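Local coordinates for purine nucleosidase, (IunH-1) (Sulfolobus solfataricus, PDB 3T8J), which belongs to the nucleoside hydrolase family and binds a sodium ion within an alpha/beta fold, at residues A104-A109 and L132-I137; F152-I157 and P186-I191. One frame throughout, in Å; residues are numbered along the deposited sequence.

Interaction 1: A104-A109 and L132-I137; sequences AIIDLA and LLDNSI
Ile106 meets Leu133 and Asp134 because its chi1 of -68° sets CG1 anti to the carbonyl carbon and CG2 anti to the backbone N, while an extended chi2 carries CD1 outward from helix 101-111. Asp134 answers with CG anti to its own backbone N (chi1 -173°), which swings the carboxylate until OD2 comes beside Ile106 CG2. The branches of Ile106 divide the work: CD1 lies 3.7 Å from Leu133 CB, the two side chains crossing at about a right angle, and CG2 comes within 3.6 Å of Asp134 OD2, a methyl-to-oxygen van der Waals contact. Asp134 CB fills the interval, 3.9 Å from Ile106 CD1.

About one turn further along helix 101-111, Ala109 CB rests 3.9 Å from Ile137 CG2, where the CA atoms also approach most closely. Ile105 adds a looser methyl contact to Ile137 CD1 and reaches on to Ala130.

The other oxygen of Asp134 serves its own segment. OD1 accepts from Ser136 N and, at 2.6 Å, from Ser136 OG; both donors come from one face of the carboxylate, which fixes its rotation. Ser136 OG also bonds Lys140. Beyond Leu133 lies Leu129 of the second subunit.

Apolar contact thus joins helix 101-111 to the end of helix 125-133, where Asp134 opens the type I turn leading into helix 137-140 and accepts the capping bond from Ser136 N, on the periphery of an alpha/beta fold.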
ATOM      1  N   ALA A 104     -11.047 -32.763  -2.046  1.00 21.94           N
ATOM      2  CA  ALA A 104     -12.217 -33.273  -2.758  1.00 22.20           C
ATOM      3  C   ALA A 104     -12.379 -32.632  -4.137  1.00 22.35           C
ATOM      4  O   ALA A 104     -12.713 -33.302  -5.111  1.00 23.07           O
ATOM      5  CB  ALA A 104     -13.494 -33.073  -1.923  1.00 22.79           C
ATOM      6  N   ILE A 105     -12.145 -31.331  -4.227  1.00 21.03           N
ATOM      7  CA  ILE A 105     -12.205 -30.619  -5.531  1.00 20.51           C
ATOM      8  C   ILE A 105     -11.205 -31.215  -6.523  1.00 21.34           C
ATOM      9  O   ILE A 105     -11.561 -31.459  -7.671  1.00 21.73           O
ATOM     10  CB  ILE A 105     -11.982 -29.100  -5.347  1.00 19.92           C
ATOM     11  CG1 ILE A 105     -13.147 -28.472  -4.575  1.00 20.47           C
ATOM     12  CG2 ILE A 105     -11.799 -28.390  -6.718  1.00 20.87           C
ATOM     13  CD1 ILE A 105     -12.817 -27.087  -3.974  1.00 21.39           C
ATOM     14  N   ILE A 106      -9.982 -31.488  -6.064  1.00 20.45           N
ATOM     15  CA  ILE A 106      -8.975 -32.101  -6.946  1.00 21.92           C
ATOM     16  C   ILE A 106      -9.430 -33.494  -7.415  1.00 22.90           C
ATOM     17  O   ILE A 106      -9.368 -33.811  -8.619  1.00 24.22           O
ATOM     18  CB  ILE A 106      -7.610 -32.153  -6.243  1.00 22.95           C
ATOM     19  CG1 ILE A 106      -7.038 -30.750  -6.051  1.00 23.47           C
ATOM     20  CG2 ILE A 106      -6.608 -33.004  -7.053  1.00 25.00           C
ATOM     21  CD1 ILE A 106      -5.903 -30.685  -5.029  1.00 25.17           C
ATOM     22  N   ASP A 107      -9.919 -34.324  -6.491  1.00 23.73           N
ATOM     23  CA  ASP A 107     -10.379 -35.668  -6.841  1.00 25.16           C
ATOM     24  C   ASP A 107     -11.521 -35.631  -7.863  1.00 25.06           C
ATOM     25  O   ASP A 107     -11.547 -36.410  -8.817  1.00 25.21           O
ATOM     26  CB  ASP A 107     -10.821 -36.407  -5.578  1.00 26.51           C
ATOM     27  CG  ASP A 107      -9.642 -36.896  -4.728  1.00 31.64           C
ATOM     28  OD1 ASP A 107      -8.500 -36.937  -5.229  1.00 34.02           O
ATOM     29  OD2 ASP A 107      -9.878 -37.288  -3.555  1.00 35.35           O
ATOM     30  N   LEU A 108     -12.478 -34.735  -7.644  1.00 24.12           N
ATOM     31  CA  LEU A 108     -13.665 -34.598  -8.494  1.00 24.08           C
ATOM     32  C   LEU A 108     -13.310 -34.011  -9.877  1.00 24.21           C
ATOM     33  O   LEU A 108     -13.898 -34.397 -10.897  1.00 24.99           O
ATOM     34  CB  LEU A 108     -14.756 -33.804  -7.763  1.00 24.36           C
ATOM     35  CG  LEU A 108     -15.399 -34.613  -6.644  1.00 24.34           C
ATOM     36  CD1 LEU A 108     -16.111 -33.661  -5.662  1.00 25.02           C
ATOM     37  CD2 LEU A 108     -16.319 -35.695  -7.178  1.00 24.79           C
ATOM     38  N   ALA A 109     -12.340 -33.106  -9.908  1.00 23.38           N
ATOM     39  CA  ALA A 109     -11.841 -32.552 -11.168  1.00 23.30           C
ATOM     40  C   ALA A 109     -11.207 -33.648 -12.010  1.00 24.94           C
ATOM     41  O   ALA A 109     -11.311 -33.639 -13.234  1.00 26.50           O
ATOM     42  CB  ALA A 109     -10.844 -31.399 -10.891  1.00 22.91           C
ATOM     43  N   LEU A 132      -3.734 -24.266  -5.820  1.00 22.26           N
ATOM     44  CA  LEU A 132      -2.369 -24.201  -5.307  1.00 24.42           C
ATOM     45  C   LEU A 132      -1.749 -25.601  -5.176  1.00 25.41           C
ATOM     46  O   LEU A 132      -0.543 -25.788  -5.478  1.00 27.08           O
ATOM     47  CB  LEU A 132      -2.312 -23.457  -3.958  1.00 24.75           C
ATOM     48  CG  LEU A 132      -2.593 -21.950  -4.016  1.00 25.51           C
ATOM     49  CD1 LEU A 132      -2.868 -21.427  -2.579  1.00 26.52           C
ATOM     50  CD2 LEU A 132      -1.444 -21.227  -4.672  1.00 28.51           C
ATOM     51  N   LEU A 133      -2.553 -26.583  -4.765  1.00 25.36           N
ATOM     52  CA  LEU A 133      -2.092 -27.965  -4.648  1.00 26.32           C
ATOM     53  C   LEU A 133      -1.990 -28.696  -5.998  1.00 26.63           C
ATOM     54  O   LEU A 133      -1.157 -29.605  -6.133  1.00 30.03           O
ATOM     55  CB  LEU A 133      -2.996 -28.733  -3.708  1.00 26.97           C
ATOM     56  CG  LEU A 133      -2.823 -28.264  -2.273  1.00 29.49           C
ATOM     57  CD1 LEU A 133      -4.035 -28.618  -1.444  1.00 32.89           C
ATOM     58  CD2 LEU A 133      -1.539 -28.848  -1.667  1.00 31.79           C
ATOM     59  N   ASP A 134      -2.855 -28.344  -6.954  1.00 24.94           N
ATOM     60  CA  ASP A 134      -2.861 -28.985  -8.299  1.00 25.11           C
ATOM     61  C   ASP A 134      -3.286 -27.973  -9.359  1.00 24.99           C
ATOM     62  O   ASP A 134      -4.473 -27.761  -9.621  1.00 23.78           O
ATOM     63  CB  ASP A 134      -3.785 -30.211  -8.313  1.00 25.27           C
ATOM     64  CG  ASP A 134      -3.716 -30.996  -9.596  1.00 29.36           C
ATOM     65  OD1 ASP A 134      -3.023 -30.582 -10.543  1.00 28.06           O
ATOM     66  OD2 ASP A 134      -4.356 -32.077  -9.665  1.00 36.01           O
ATOM     67  N   ASN A 135      -2.304 -27.369 -10.026  1.00 25.44           N
ATOM     68  CA  ASN A 135      -2.601 -26.350 -11.022  1.00 25.86           C
ATOM     69  C   ASN A 135      -3.394 -26.865 -12.239  1.00 26.85           C
ATOM     70  O   ASN A 135      -4.004 -26.054 -12.953  1.00 26.96           O
ATOM     71  CB  ASN A 135      -1.321 -25.712 -11.562  1.00 27.05           C
ATOM     72  CG  ASN A 135      -0.465 -24.951 -10.547  1.00 28.16           C
ATOM     73  OD1 ASN A 135       0.646 -24.562 -10.935  1.00 32.45           O
ATOM     74  ND2 ASN A 135      -0.926 -24.686  -9.310  1.00 27.03           N
ATOM     75  N   SER A 136      -3.370 -28.186 -12.475  1.00 27.34           N
ATOM     76  CA  SER A 136      -4.047 -28.830 -13.621  1.00 28.05           C
ATOM     77  C   SER A 136      -5.565 -28.729 -13.582  1.00 26.68           C
ATOM     78  O   SER A 136      -6.248 -28.956 -14.579  1.00 27.00           O
ATOM     79  CB  SER A 136      -3.604 -30.295 -13.791  1.00 28.63           C
ATOM     80  OG  SER A 136      -4.178 -31.157 -12.845  1.00 31.62           O
ATOM     81  N   ILE A 137      -6.129 -28.340 -12.429  1.00 24.65           N
ATOM     82  CA  ILE A 137      -7.582 -28.204 -12.355  1.00 24.57           C
ATOM     83  C   ILE A 137      -8.118 -27.073 -13.237  1.00 24.02           C
ATOM     84  O   ILE A 137      -9.308 -27.017 -13.519  1.00 23.68           O
ATOM     85  CB  ILE A 137      -8.140 -28.060 -10.885  1.00 23.72           C
ATOM     86  CG1 ILE A 137      -7.739 -26.729 -10.224  1.00 22.82           C
ATOM     87  CG2 ILE A 137      -7.714 -29.240 -10.020  1.00 24.86           C
ATOM     88  CD1 ILE A 137      -8.410 -26.497  -8.853  1.00 23.31           C
TER

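Interaction 2: F152-I157 and P186-I191; sequences FGIGNI and PWDVII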
ATOM      1  N   PHE A 152     -19.201  -1.334 -10.396  1.00 26.72           N
ATOM      2  CA  PHE A 152     -19.360   0.117 -10.349  1.00 28.06           C
ATOM      3  C   PHE A 152     -18.998   0.640  -8.946  1.00 27.02           C
ATOM      4  O   PHE A 152     -19.343   1.753  -8.563  1.00 29.10           O
ATOM      5  CB  PHE A 152     -20.798   0.475 -10.704  1.00 27.98           C
ATOM      6  CG  PHE A 152     -21.208   0.043 -12.078  1.00 31.20           C
ATOM      7  CD1 PHE A 152     -20.720   0.703 -13.193  1.00 33.94           C
ATOM      8  CD2 PHE A 152     -22.083  -1.020 -12.262  1.00 32.20           C
ATOM      9  CE1 PHE A 152     -21.093   0.286 -14.470  1.00 34.64           C
ATOM     10  CE2 PHE A 152     -22.456  -1.428 -13.528  1.00 33.48           C
ATOM     11  CZ  PHE A 152     -21.971  -0.788 -14.616  1.00 33.72           C
ATOM     12  N   GLY A 153     -18.272  -0.171  -8.185  1.00 26.60           N
ATOM     13  CA  GLY A 153     -17.897   0.204  -6.826  1.00 26.37           C
ATOM     14  C   GLY A 153     -19.055   0.446  -5.868  1.00 26.45           C
ATOM     15  O   GLY A 153     -18.899   1.246  -4.950  1.00 27.83           O
ATOM     16  N   ILE A 154     -20.213  -0.189  -6.091  1.00 25.56           N
ATOM     17  CA  ILE A 154     -21.364  -0.096  -5.187  1.00 24.98           C
ATOM     18  C   ILE A 154     -21.358  -1.411  -4.410  1.00 23.33           C
ATOM     19  O   ILE A 154     -21.929  -2.418  -4.851  1.00 24.19           O
ATOM     20  CB  ILE A 154     -22.709   0.112  -5.920  1.00 26.41           C
ATOM     21  CG1 ILE A 154     -22.690   1.395  -6.759  1.00 29.10           C
ATOM     22  CG2 ILE A 154     -23.859   0.111  -4.899  1.00 26.99           C
ATOM     23  CD1 ILE A 154     -22.293   2.637  -6.027  1.00 33.10           C
ATOM     24  N   GLY A 155     -20.664  -1.396  -3.273  1.00 21.94           N
ATOM     25  CA  GLY A 155     -20.420  -2.599  -2.499  1.00 21.68           C
ATOM     26  C   GLY A 155     -21.483  -2.826  -1.421  1.00 21.09           C
ATOM     27  O   GLY A 155     -22.343  -1.986  -1.190  1.00 23.15           O
ATOM     28  N   ASN A 156     -21.395  -3.981  -0.793  1.00 21.04           N
ATOM     29  CA  ASN A 156     -22.265  -4.312   0.353  1.00 21.17           C
ATOM     30  C   ASN A 156     -21.524  -4.395   1.686  1.00 21.74           C
ATOM     31  O   ASN A 156     -21.923  -3.745   2.663  1.00 23.28           O
ATOM     32  CB  ASN A 156     -23.158  -5.539   0.084  1.00 20.84           C
ATOM     33  CG  ASN A 156     -22.420  -6.840  -0.243  1.00 21.41           C
ATOM     34  OD1 ASN A 156     -21.205  -6.886  -0.411  1.00 20.62           O
ATOM     35  ND2 ASN A 156     -23.188  -7.932  -0.334  1.00 23.58           N
ATOM     36  N   ILE A 157     -20.420  -5.132   1.735  1.00 20.35           N
ATOM     37  CA  ILE A 157     -19.681  -5.279   2.994  1.00 20.61           C
ATOM     38  C   ILE A 157     -18.937  -3.990   3.354  1.00 20.72           C
ATOM     39  O   ILE A 157     -18.865  -3.634   4.528  1.00 20.83           O
ATOM     40  CB  ILE A 157     -18.734  -6.518   2.964  1.00 19.34           C
ATOM     41  CG1 ILE A 157     -18.120  -6.769   4.348  1.00 20.41           C
ATOM     42  CG2 ILE A 157     -17.650  -6.416   1.845  1.00 19.09           C
ATOM     43  CD1 ILE A 157     -19.113  -7.056   5.486  1.00 22.62           C
ATOM     44  N   PRO A 186     -21.865  -9.673 -10.742  1.00 22.07           N
ATOM     45  CA  PRO A 186     -21.563  -8.715  -9.655  1.00 20.98           C
ATOM     46  C   PRO A 186     -22.760  -8.335  -8.779  1.00 21.38           C
ATOM     47  O   PRO A 186     -23.901  -8.303  -9.252  1.00 21.64           O
ATOM     48  CB  PRO A 186     -21.060  -7.464 -10.404  1.00 22.24           C
ATOM     49  CG  PRO A 186     -20.943  -7.861 -11.828  1.00 24.50           C
ATOM     50  CD  PRO A 186     -21.822  -9.008 -12.061  1.00 23.28           C
ATOM     51  N   TRP A 187     -22.460  -7.994  -7.528  1.00 21.52           N
ATOM     52  CA  TRP A 187     -23.456  -7.478  -6.604  1.00 21.84           C
ATOM     53  C   TRP A 187     -24.206  -6.272  -7.154  1.00 22.81           C
ATOM     54  O   TRP A 187     -25.443  -6.180  -7.009  1.00 23.06           O
ATOM     55  CB  TRP A 187     -22.765  -7.064  -5.311  1.00 21.09           C
ATOM     56  CG  TRP A 187     -23.694  -6.392  -4.303  1.00 22.74           C
ATOM     57  CD1 TRP A 187     -23.777  -5.055  -4.012  1.00 23.47           C
ATOM     58  CD2 TRP A 187     -24.664  -7.044  -3.497  1.00 25.57           C
ATOM     59  NE1 TRP A 187     -24.761  -4.833  -3.064  1.00 26.47           N
ATOM     60  CE2 TRP A 187     -25.308  -6.045  -2.728  1.00 25.05           C
ATOM     61  CE3 TRP A 187     -25.043  -8.379  -3.327  1.00 26.38           C
ATOM     62  CZ2 TRP A 187     -26.322  -6.346  -1.800  1.00 27.24           C
ATOM     63  CZ3 TRP A 187     -26.055  -8.664  -2.405  1.00 27.27           C
ATOM     64  CH2 TRP A 187     -26.662  -7.656  -1.659  1.00 27.55           C
ATOM     65  N   ASP A 188     -23.485  -5.322  -7.748  1.00 23.06           N
ATOM     66  CA  ASP A 188     -24.107  -4.075  -8.184  1.00 24.57           C
ATOM     67  C   ASP A 188     -24.819  -4.164  -9.532  1.00 25.47           C
ATOM     68  O   ASP A 188     -25.321  -3.155 -10.048  1.00 27.97           O
ATOM     69  CB  ASP A 188     -23.170  -2.866  -8.053  1.00 25.00           C
ATOM     70  CG  ASP A 188     -21.809  -3.067  -8.675  1.00 25.25           C
ATOM     71  OD1 ASP A 188     -21.566  -4.097  -9.369  1.00 24.77           O
ATOM     72  OD2 ASP A 188     -20.960  -2.142  -8.463  1.00 24.88           O
ATOM     73  N   VAL A 189     -24.900  -5.391 -10.057  1.00 25.65           N
ATOM     74  CA  VAL A 189     -25.815  -5.743 -11.126  1.00 26.74           C
ATOM     75  C   VAL A 189     -27.071  -6.406 -10.520  1.00 27.29           C
ATOM     76  O   VAL A 189     -28.195  -5.997 -10.813  1.00 28.59           O
ATOM     77  CB  VAL A 189     -25.113  -6.658 -12.159  1.00 26.55           C
ATOM     78  CG1 VAL A 189     -26.132  -7.313 -13.111  1.00 28.79           C
ATOM     79  CG2 VAL A 189     -24.042  -5.862 -12.906  1.00 27.79           C
ATOM     80  N   ILE A 190     -26.888  -7.406  -9.670  1.00 25.82           N
ATOM     81  CA  ILE A 190     -28.045  -8.164  -9.166  1.00 26.80           C
ATOM     82  C   ILE A 190     -28.985  -7.299  -8.303  1.00 27.53           C
ATOM     83  O   ILE A 190     -30.183  -7.587  -8.282  1.00 27.65           O
ATOM     84  CB  ILE A 190     -27.665  -9.488  -8.444  1.00 27.15           C
ATOM     85  CG1 ILE A 190     -26.929  -9.228  -7.153  1.00 26.56           C
ATOM     86  CG2 ILE A 190     -26.869 -10.405  -9.360  1.00 28.47           C
ATOM     87  CD1 ILE A 190     -27.898  -9.175  -5.943  1.00 27.96           C
ATOM     88  N   ILE A 191     -28.479  -6.235  -7.660  1.00 27.28           N
ATOM     89  CA  ILE A 191     -29.353  -5.369  -6.841  1.00 28.47           C
ATOM     90  C   ILE A 191     -30.360  -4.576  -7.661  1.00 29.73           C
ATOM     91  O   ILE A 191     -31.286  -4.002  -7.101  1.00 31.35           O
ATOM     92  CB  ILE A 191     -28.578  -4.392  -5.890  1.00 27.20           C
ATOM     93  CG1 ILE A 191     -27.691  -3.421  -6.677  1.00 28.70           C
ATOM     94  CG2 ILE A 191     -27.800  -5.195  -4.842  1.00 28.16           C
ATOM     95  CD1 ILE A 191     -26.887  -2.449  -5.784  1.00 30.57           C
TER
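Asp188 and Trp187, at the start of the short helix 187-190, hold the loop that follows strand 141-147 in this nucleoside-hydrolase-type alpha/beta fold; Pro186 is the N-cap. Followed outward, Asp188 begins with CB against Ile154, 3.5 Å from Ile154 O and 3.7 Å from Ile154 CB, where the CA atoms of the two residues form the closest backbone approach. A chi1 of 51° places CG between the backbone N and the carbonyl carbon and turns the carboxylate to the loop amides. Its OD1 accepts from Val151 N, just before the loop segment. OD2 takes two further amides: Phe152 N at 2.7 Å on the syn side, and Ile154 N at 3.2 Å on the anti side with a nearly straight N-H...O angle of 165°. The two donors reach OD2 from opposite faces of the carboxylate plane. One carboxylate therefore binds three backbone N-H groups and fixes the bend through Gly153, whose positive phi suits glycine.

Trp187 extends the contact along the loop. Asn156 CB makes a CH-pi contact over the five-membered ring, 3.8 Å from its centroid, and the amide continues across the same face at 36° to the ring plane, ND2 lying 3.5 Å from Trp187 CE3. Asn156 OD1 accepts from Phe163 N, which steadies that amide. Ile191 CG2 lies over the opposite face of the indole, displaced toward the rim. At the ring edge, in its plane, Ile154 O, which is buried here without a hydrogen-bond partner in the model, faces Trp187 CD1 at 3.3 Å.

In the fold
Interactions 1 and 2 share no element and lie on opposite sides of the chain's centre. Both are partly buried and both border a neighbouring copy: the second subunit adjoins 132-137, while the third meets 152-157. Their chemistry differs. Interaction 1, the more peripheral (centre about 20 Å from the chain's centre, against about 14 Å), joins helix 101-111 to the end of helix 125-133 and the turn after it through mostly aliphatic groups; no polar bond links its two segments, and Asp134 is bonded within its own turn. Interaction 2 fastens an irregular loop to a short helix, and there the Asp188 carboxylate accepts from main-chain amides of the loop; its buried area, 354 against 233 Å², is larger.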